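Local coordinates for protein UDP-N-acetylglucosamine 2-epimerase (Methanocaldococcus jannaschii, PDB 4NES) that catalyses the reversible epimerisation at C-2 of UDP-N-acetylglucosamine to UDP-N-acetylmannosamine, working as a homodimer with a GT-B fold, at residues 13-18 with 168-173; 294-299 with 346-351. All coordinates share one frame; numbering follows the deposited sequence.

Contact 1: 13-18 with 168-173; sequences IIKLSP and GNTIVD. With UDP (uridine-5'-diphosphate), chain C.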
loop_
_atom_site.group_PDB
_atom_site.type_symbol
_atom_site.label_atom_id
_atom_site.label_comp_id
_atom_site.label_asym_id
_atom_site.label_seq_id
_atom_site.Cartn_x
_atom_site.Cartn_y
_atom_site.Cartn_z
ATOM N N ILE A 13 0.446 21.369 -2.639
ATOM C CA ILE A 13 1.018 22.605 -2.123
ATOM C C ILE A 13 -0.118 23.523 -1.669
ATOM O O ILE A 13 -0.084 24.108 -0.574
ATOM C CB ILE A 13 1.890 23.304 -3.188
ATOM C CG1 ILE A 13 3.066 22.407 -3.582
ATOM C CG2 ILE A 13 2.393 24.638 -2.672
ATOM C CD1 ILE A 13 3.706 22.777 -4.916
ATOM N N ILE A 14 -1.148 23.618 -2.495
ATOM C CA ILE A 14 -2.288 24.477 -2.193
ATOM C C ILE A 14 -3.011 23.978 -0.938
ATOM O O ILE A 14 -3.286 24.762 -0.018
ATOM C CB ILE A 14 -3.240 24.540 -3.411
ATOM C CG1 ILE A 14 -2.549 25.246 -4.588
ATOM C CG2 ILE A 14 -4.559 25.206 -3.036
ATOM C CD1 ILE A 14 -3.246 25.030 -5.906
ATOM N N LYS A 15 -3.290 22.680 -0.874
ATOM C CA LYS A 15 -4.056 22.138 0.242
ATOM C C LYS A 15 -3.274 22.024 1.548
ATOM O O LYS A 15 -3.868 21.934 2.623
ATOM C CB LYS A 15 -4.707 20.803 -0.153
ATOM C CG LYS A 15 -5.957 21.034 -0.979
ATOM C CD LYS A 15 -6.521 19.745 -1.568
ATOM C CE LYS A 15 -7.915 19.964 -2.147
ATOM N NZ LYS A 15 -8.447 18.740 -2.838
ATOM N N LEU A 16 -1.949 22.032 1.464
ATOM C CA LEU A 16 -1.117 22.058 2.668
ATOM C C LEU A 16 -0.851 23.473 3.153
ATOM O O LEU A 16 -0.454 23.662 4.306
ATOM C CB LEU A 16 0.219 21.339 2.445
ATOM C CG LEU A 16 0.088 19.817 2.438
ATOM C CD1 LEU A 16 1.296 19.188 1.747
ATOM C CD2 LEU A 16 -0.094 19.279 3.869
ATOM N N SER A 17 -1.068 24.473 2.304
ATOM C CA SER A 17 -0.813 25.858 2.712
ATOM C C SER A 17 -1.520 26.298 4.014
ATOM O O SER A 17 -0.899 26.985 4.836
ATOM C CB SER A 17 -1.008 26.862 1.551
ATOM O OG SER A 17 -2.363 27.060 1.177
ATOM N N PRO A 18 -2.787 25.887 4.236
ATOM C CA PRO A 18 -3.396 26.277 5.516
ATOM C C PRO A 18 -2.777 25.571 6.716
ATOM O O PRO A 18 -2.805 26.124 7.832
ATOM C CB PRO A 18 -4.858 25.858 5.355
ATOM C CG PRO A 18 -5.085 25.836 3.852
ATOM C CD PRO A 18 -3.788 25.331 3.301
ATOM N N GLY A 168 -13.212 18.888 8.052
ATOM C CA GLY A 168 -13.462 19.694 6.869
ATOM C C GLY A 168 -12.303 19.550 5.906
ATOM O O GLY A 168 -11.319 18.876 6.208
ATOM N N ASN A 169 -12.424 20.170 4.736
ATOM C CA ASN A 169 -11.343 20.150 3.763
ATOM C C ASN A 169 -10.568 21.454 3.811
ATOM O O ASN A 169 -11.167 22.531 3.755
ATOM C CB ASN A 169 -11.887 19.876 2.353
ATOM C CG ASN A 169 -10.804 19.434 1.382
ATOM O OD1 ASN A 169 -9.765 20.077 1.240
ATOM N ND2 ASN A 169 -11.027 18.293 0.733
ATOM N N THR A 170 -9.239 21.360 3.916
ATOM C CA THR A 170 -8.387 22.560 3.927
ATOM C C THR A 170 -8.528 23.436 2.673
ATOM O O THR A 170 -8.104 24.602 2.681
ATOM C CB THR A 170 -6.895 22.222 4.102
ATOM O OG1 THR A 170 -6.468 21.401 3.010
ATOM C CG2 THR A 170 -6.632 21.495 5.421
ATOM N N ILE A 171 -9.099 22.904 1.596
ATOM C CA ILE A 171 -9.312 23.726 0.417
ATOM C C ILE A 171 -10.275 24.876 0.718
ATOM O O ILE A 171 -10.176 25.945 0.100
ATOM C CB ILE A 171 -9.797 22.895 -0.793
ATOM C CG1 ILE A 171 -9.590 23.676 -2.085
ATOM C CG2 ILE A 171 -11.249 22.458 -0.621
ATOM C CD1 ILE A 171 -8.143 23.979 -2.369
ATOM N N VAL A 172 -11.181 24.697 1.683
ATOM C CA VAL A 172 -12.028 25.813 2.100
ATOM C C VAL A 172 -11.170 26.924 2.698
ATOM O O VAL A 172 -11.315 28.084 2.316
ATOM C CB VAL A 172 -13.125 25.397 3.105
ATOM C CG1 VAL A 172 -14.008 26.601 3.462
ATOM C CG2 VAL A 172 -13.970 24.292 2.533
ATOM N N ASP A 173 -10.283 26.572 3.630
ATOM C CA ASP A 173 -9.348 27.547 4.197
ATOM C C ASP A 173 -8.604 28.278 3.085
ATOM O O ASP A 173 -8.491 29.500 3.096
ATOM C CB ASP A 173 -8.233 26.888 5.029
ATOM C CG ASP A 173 -8.720 25.901 6.084
ATOM O OD1 ASP A 173 -9.772 25.256 5.940
ATOM O OD2 ASP A 173 -7.960 25.722 7.064
HETATM N N1 UDP C . -5.082 25.337 -10.159
HETATM C C2 UDP C . -4.291 26.426 -10.300
HETATM N N3 UDP C . -3.976 26.871 -11.536
HETATM C C4 UDP C . -4.422 26.265 -12.658
HETATM C C5 UDP C . -5.241 25.133 -12.552
HETATM C C6 UDP C . -5.548 24.684 -11.263
HETATM O O2 UDP C . -3.857 27.015 -9.307
HETATM O O4 UDP C . -4.061 26.761 -13.908
HETATM C "C1'" UDP C . -5.422 24.774 -8.840
HETATM C "C2'" UDP C . -6.808 24.687 -8.472
HETATM O "O2'" UDP C . -7.284 25.939 -8.030
HETATM C "C3'" UDP C . -6.818 23.630 -7.451
HETATM C "C4'" UDP C . -5.696 22.778 -7.814
HETATM O "O4'" UDP C . -5.013 23.408 -8.869
HETATM O "O3'" UDP C . -6.641 24.098 -6.143
HETATM C "C5'" UDP C . -6.100 21.430 -8.308
HETATM O "O5'" UDP C . -4.999 20.685 -8.767
HETATM P PA UDP C . -5.111 19.635 -9.949
HETATM O O1A UDP C . -3.832 19.706 -10.756
HETATM O O2A UDP C . -6.339 19.946 -10.777
HETATM O O3A UDP C . -5.169 18.190 -9.320
HETATM P PB UDP C . -6.266 17.359 -8.568
HETATM O O1B UDP C . -7.039 18.259 -7.616
HETATM O O2B UDP C . -7.161 16.704 -9.589
HETATM O O3B UDP C . -5.443 16.333 -7.841
#
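Thr170 OG1 donates to the backbone carbonyl O of Lys15 at 2.7 Å, the one hydrogen bond between 13-18 and 168-173. The hydroxyl arrives in the plane of that carbonyl and on a lone pair, with a C=O...OG1 angle of 127°. It can reach there because chi1 of 61° sets OG1 between the Thr170 backbone N and carbonyl carbon. The bond joins helix 10-23 to the first turn of helix 170-183, so two helices that follow strands of the same parallel sheet in this GT-B fold meet there. That turn is capped by Asn169, whose OD1 accepts from Ile171 N at 2.9 Å.

The tightest packing is next to this bond: the Pro18 ring is wedged against the turn, with CG 3.5 Å from Asp173 CB and equally near the carbonyl O of Thr170. The Asp173 carboxylate has its polar partners elsewhere, in the backbone N atoms of Ser353 and Gly354. Toward the nucleotide the fit is looser. Ile14 and Ile171 lie side by side, pointing the same way, and Ile14 CG2 meets Ile171 CD1 at 3.8 Å. Ile14 CD1 in turn approaches UDP O3' at 3.5 Å, which makes this isoleucine part of the pocket lining.

On another side of Ile171 the extended Lys15 chain passes, with CE 3.7 Å from Ile171 CB. Its NZ forms salt bridges to Glu117 and Glu293, while Asn169 ND2 also bonds to Glu117 OE2. Through these bonds both segments are tied to Glu117, and Lys15 is linked as well to Glu293 of helix 289-298, beside a second positive charge, Arg311.

Contact 2: 294-299 with 346-351; sequences EACILK and NPFGNG. With UDP (uridine-5'-diphosphate), chain C.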
loop_
_atom_site.group_PDB
_atom_site.type_symbol
_atom_site.label_atom_id
_atom_site.label_comp_id
_atom_site.label_asym_id
_atom_site.label_seq_id
_atom_site.Cartn_x
_atom_site.Cartn_y
_atom_site.Cartn_z
ATOM N N GLU A 294 -13.606 23.608 -5.319
ATOM C CA GLU A 294 -13.612 25.060 -5.449
ATOM C C GLU A 294 -14.852 25.588 -6.152
ATOM O O GLU A 294 -15.402 26.606 -5.745
ATOM C CB GLU A 294 -12.333 25.537 -6.135
ATOM C CG GLU A 294 -11.134 25.293 -5.236
ATOM C CD GLU A 294 -9.809 25.398 -5.937
ATOM O OE1 GLU A 294 -9.763 25.345 -7.188
ATOM O OE2 GLU A 294 -8.793 25.509 -5.226
ATOM N N ALA A 295 -15.296 24.896 -7.199
ATOM C CA ALA A 295 -16.515 25.292 -7.901
ATOM C C ALA A 295 -17.676 25.307 -6.910
ATOM O O ALA A 295 -18.472 26.249 -6.875
ATOM C CB ALA A 295 -16.795 24.337 -9.055
ATOM N N CYS A 296 -17.743 24.284 -6.066
ATOM C CA CYS A 296 -18.817 24.188 -5.096
ATOM C C CYS A 296 -18.741 25.341 -4.087
ATOM O O CYS A 296 -19.743 26.011 -3.787
ATOM C CB CYS A 296 -18.745 22.833 -4.398
ATOM S SG CYS A 296 -20.048 22.527 -3.194
ATOM N N ILE A 297 -17.539 25.589 -3.583
ATOM C CA ILE A 297 -17.311 26.634 -2.597
ATOM C C ILE A 297 -17.639 28.020 -3.149
ATOM O O ILE A 297 -18.254 28.850 -2.459
ATOM C CB ILE A 297 -15.847 26.574 -2.121
ATOM C CG1 ILE A 297 -15.605 25.276 -1.336
ATOM C CG2 ILE A 297 -15.488 27.813 -1.288
ATOM C CD1 ILE A 297 -14.132 24.874 -1.234
ATOM N N LEU A 298 -17.256 28.258 -4.399
ATOM C CA LEU A 298 -17.445 29.552 -5.046
ATOM C C LEU A 298 -18.841 29.741 -5.632
ATOM O O LEU A 298 -19.140 30.809 -6.184
ATOM C CB LEU A 298 -16.406 29.734 -6.148
ATOM C CG LEU A 298 -14.968 29.797 -5.655
ATOM C CD1 LEU A 298 -13.990 29.750 -6.826
ATOM C CD2 LEU A 298 -14.755 31.055 -4.816
ATOM N N LYS A 299 -19.689 28.718 -5.505
ATOM C CA LYS A 299 -21.069 28.743 -6.010
ATOM C C LYS A 299 -21.124 28.910 -7.531
ATOM O O LYS A 299 -21.949 29.662 -8.067
ATOM C CB LYS A 299 -21.901 29.847 -5.347
ATOM C CG LYS A 299 -21.834 29.866 -3.845
ATOM C CD LYS A 299 -22.395 28.611 -3.221
ATOM C CE LYS A 299 -22.284 28.710 -1.698
ATOM N NZ LYS A 299 -22.664 27.455 -1.012
ATOM N N ASN A 346 -22.603 24.225 1.557
ATOM C CA ASN A 346 -21.198 23.811 1.479
ATOM C C ASN A 346 -20.904 22.735 2.507
ATOM O O ASN A 346 -20.963 22.970 3.713
ATOM C CB ASN A 346 -20.187 24.962 1.600
ATOM C CG ASN A 346 -18.723 24.469 1.559
ATOM O OD1 ASN A 346 -18.242 23.916 0.543
ATOM N ND2 ASN A 346 -18.016 24.678 2.664
ATOM N N PRO A 347 -20.589 21.538 2.018
ATOM C CA PRO A 347 -20.382 20.343 2.830
ATOM C C PRO A 347 -18.965 20.245 3.381
ATOM O O PRO A 347 -18.689 19.332 4.155
ATOM C CB PRO A 347 -20.625 19.218 1.828
ATOM C CG PRO A 347 -20.177 19.796 0.519
ATOM C CD PRO A 347 -20.543 21.251 0.572
ATOM N N PHE A 348 -18.084 21.172 3.012
ATOM C CA PHE A 348 -16.663 20.970 3.282
ATOM C C PHE A 348 -16.092 21.720 4.477
ATOM O O PHE A 348 -14.877 21.700 4.698
ATOM C CB PHE A 348 -15.846 21.250 2.021
ATOM C CG PHE A 348 -16.177 20.339 0.878
ATOM C CD1 PHE A 348 -16.124 18.958 1.040
ATOM C CD2 PHE A 348 -16.572 20.857 -0.347
ATOM C CE1 PHE A 348 -16.439 18.111 -0.008
ATOM C CE2 PHE A 348 -16.891 20.015 -1.402
ATOM C CZ PHE A 348 -16.821 18.643 -1.230
ATOM N N GLY A 349 -16.958 22.358 5.252
ATOM C CA GLY A 349 -16.531 22.968 6.495
ATOM C C GLY A 349 -16.408 24.477 6.456
ATOM O O GLY A 349 -16.716 25.114 5.446
ATOM N N ASN A 350 -15.931 25.043 7.556
ATOM C CA ASN A 350 -15.936 26.495 7.689
ATOM C C ASN A 350 -14.553 27.143 7.596
ATOM O O ASN A 350 -14.362 28.280 8.018
ATOM C CB ASN A 350 -16.707 26.929 8.939
ATOM C CG ASN A 350 -18.210 26.753 8.775
ATOM O OD1 ASN A 350 -18.786 27.146 7.759
ATOM N ND2 ASN A 350 -18.847 26.158 9.768
ATOM N N GLY A 351 -13.596 26.434 7.009
ATOM C CA GLY A 351 -12.346 27.064 6.616
ATOM C C GLY A 351 -11.289 27.218 7.685
ATOM O O GLY A 351 -10.359 28.017 7.534
HETATM N N1 UDP C . -5.082 25.337 -10.159
HETATM C C2 UDP C . -4.291 26.426 -10.300
HETATM N N3 UDP C . -3.976 26.871 -11.536
HETATM C C4 UDP C . -4.422 26.265 -12.658
HETATM C C5 UDP C . -5.241 25.133 -12.552
HETATM C C6 UDP C . -5.548 24.684 -11.263
HETATM O O2 UDP C . -3.857 27.015 -9.307
HETATM O O4 UDP C . -4.061 26.761 -13.908
HETATM C "C1'" UDP C . -5.422 24.774 -8.840
HETATM C "C2'" UDP C . -6.808 24.687 -8.472
HETATM O "O2'" UDP C . -7.284 25.939 -8.030
HETATM C "C3'" UDP C . -6.818 23.630 -7.451
HETATM C "C4'" UDP C . -5.696 22.778 -7.814
HETATM O "O4'" UDP C . -5.013 23.408 -8.869
HETATM O "O3'" UDP C . -6.641 24.098 -6.143
HETATM C "C5'" UDP C . -6.100 21.430 -8.308
HETATM O "O5'" UDP C . -4.999 20.685 -8.767
HETATM P PA UDP C . -5.111 19.635 -9.949
HETATM O O1A UDP C . -3.832 19.706 -10.756
HETATM O O2A UDP C . -6.339 19.946 -10.777
HETATM O O3A UDP C . -5.169 18.190 -9.320
HETATM P PB UDP C . -6.266 17.359 -8.568
HETATM O O1B UDP C . -7.039 18.259 -7.616
HETATM O O2B UDP C . -7.161 16.704 -9.589
HETATM O O3B UDP C . -5.443 16.333 -7.841
#
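Asn346 and Ile297 meet where helix 289-298 of the C-terminal half of the GT-B fold ends in a Schellman motif. There Lys299 takes a positive phi of 62°, and its N bonds back to Cys296 O at 3.2 Å. The facing segment, 346-351, has no regular secondary structure and comes just before the C-terminal helix 353-363.

Following that loop, Asn346 is first. Its CG is anti to the backbone N (chi1 178°), which carries the amide across the Ile297 side chain until OD1 is 3.5 Å from CG1. This is a polar oxygen against a methylene, van der Waals contact and not a hydrogen bond. Lys299 also leans this way, but its NZ remains 4.1 Å from Asn346 N and is instead bonded to the carbonyl O of Trp344, just upstream.

Pro347 comes next, its CD 4.0 Å from Cys296 SG. The thiol projects from the helix with SG anti to its own N (chi1 -178°), so it points at the loop. Pro347 also turns inward along its own segment: its CG sits 3.7 Å above the Phe348 ring, over the centre. Phe348 thus has the proline on one face, while Cys296 SG approaches the ring obliquely, nearest to CE2 at 4.4 Å. Glu313 and Thr314 of helix 313-316 add further neighbours to this aromatic ring. After it the chain swings away through Gly349, whose phi is also positive.

The helix therefore serves two sides: Cys296 and Ile297 meet the loop, whereas the Glu294 CB points away from it and the carboxylate holds the nucleotide ribose. Its OE1 accepts from UDP O2', and its OE2 accepts from UDP O3' at 2.7 Å.

In the fold
Contact 1 closes before contact 2 opens along the chain, and their centres lie 12 Å apart. Contact 1 joins helices flanking the N-terminal seven-stranded parallel sheet; contact 2 ties helix 289-298, beside the six-stranded sheet, to the loop leading into helix 353-363. They meet directly: Phe348 O probably accepts a hydrogen bond from Asn169 N (2.9 Å), and Ile171 CD1 packs against Glu294 OE2. Both also reach UDP, through Ile14 from the first half and Glu294 from the second. The GT-B fold places the nucleotide in the cleft between two Rossmann-like domains, and here the two contacts join elements of both beside that site.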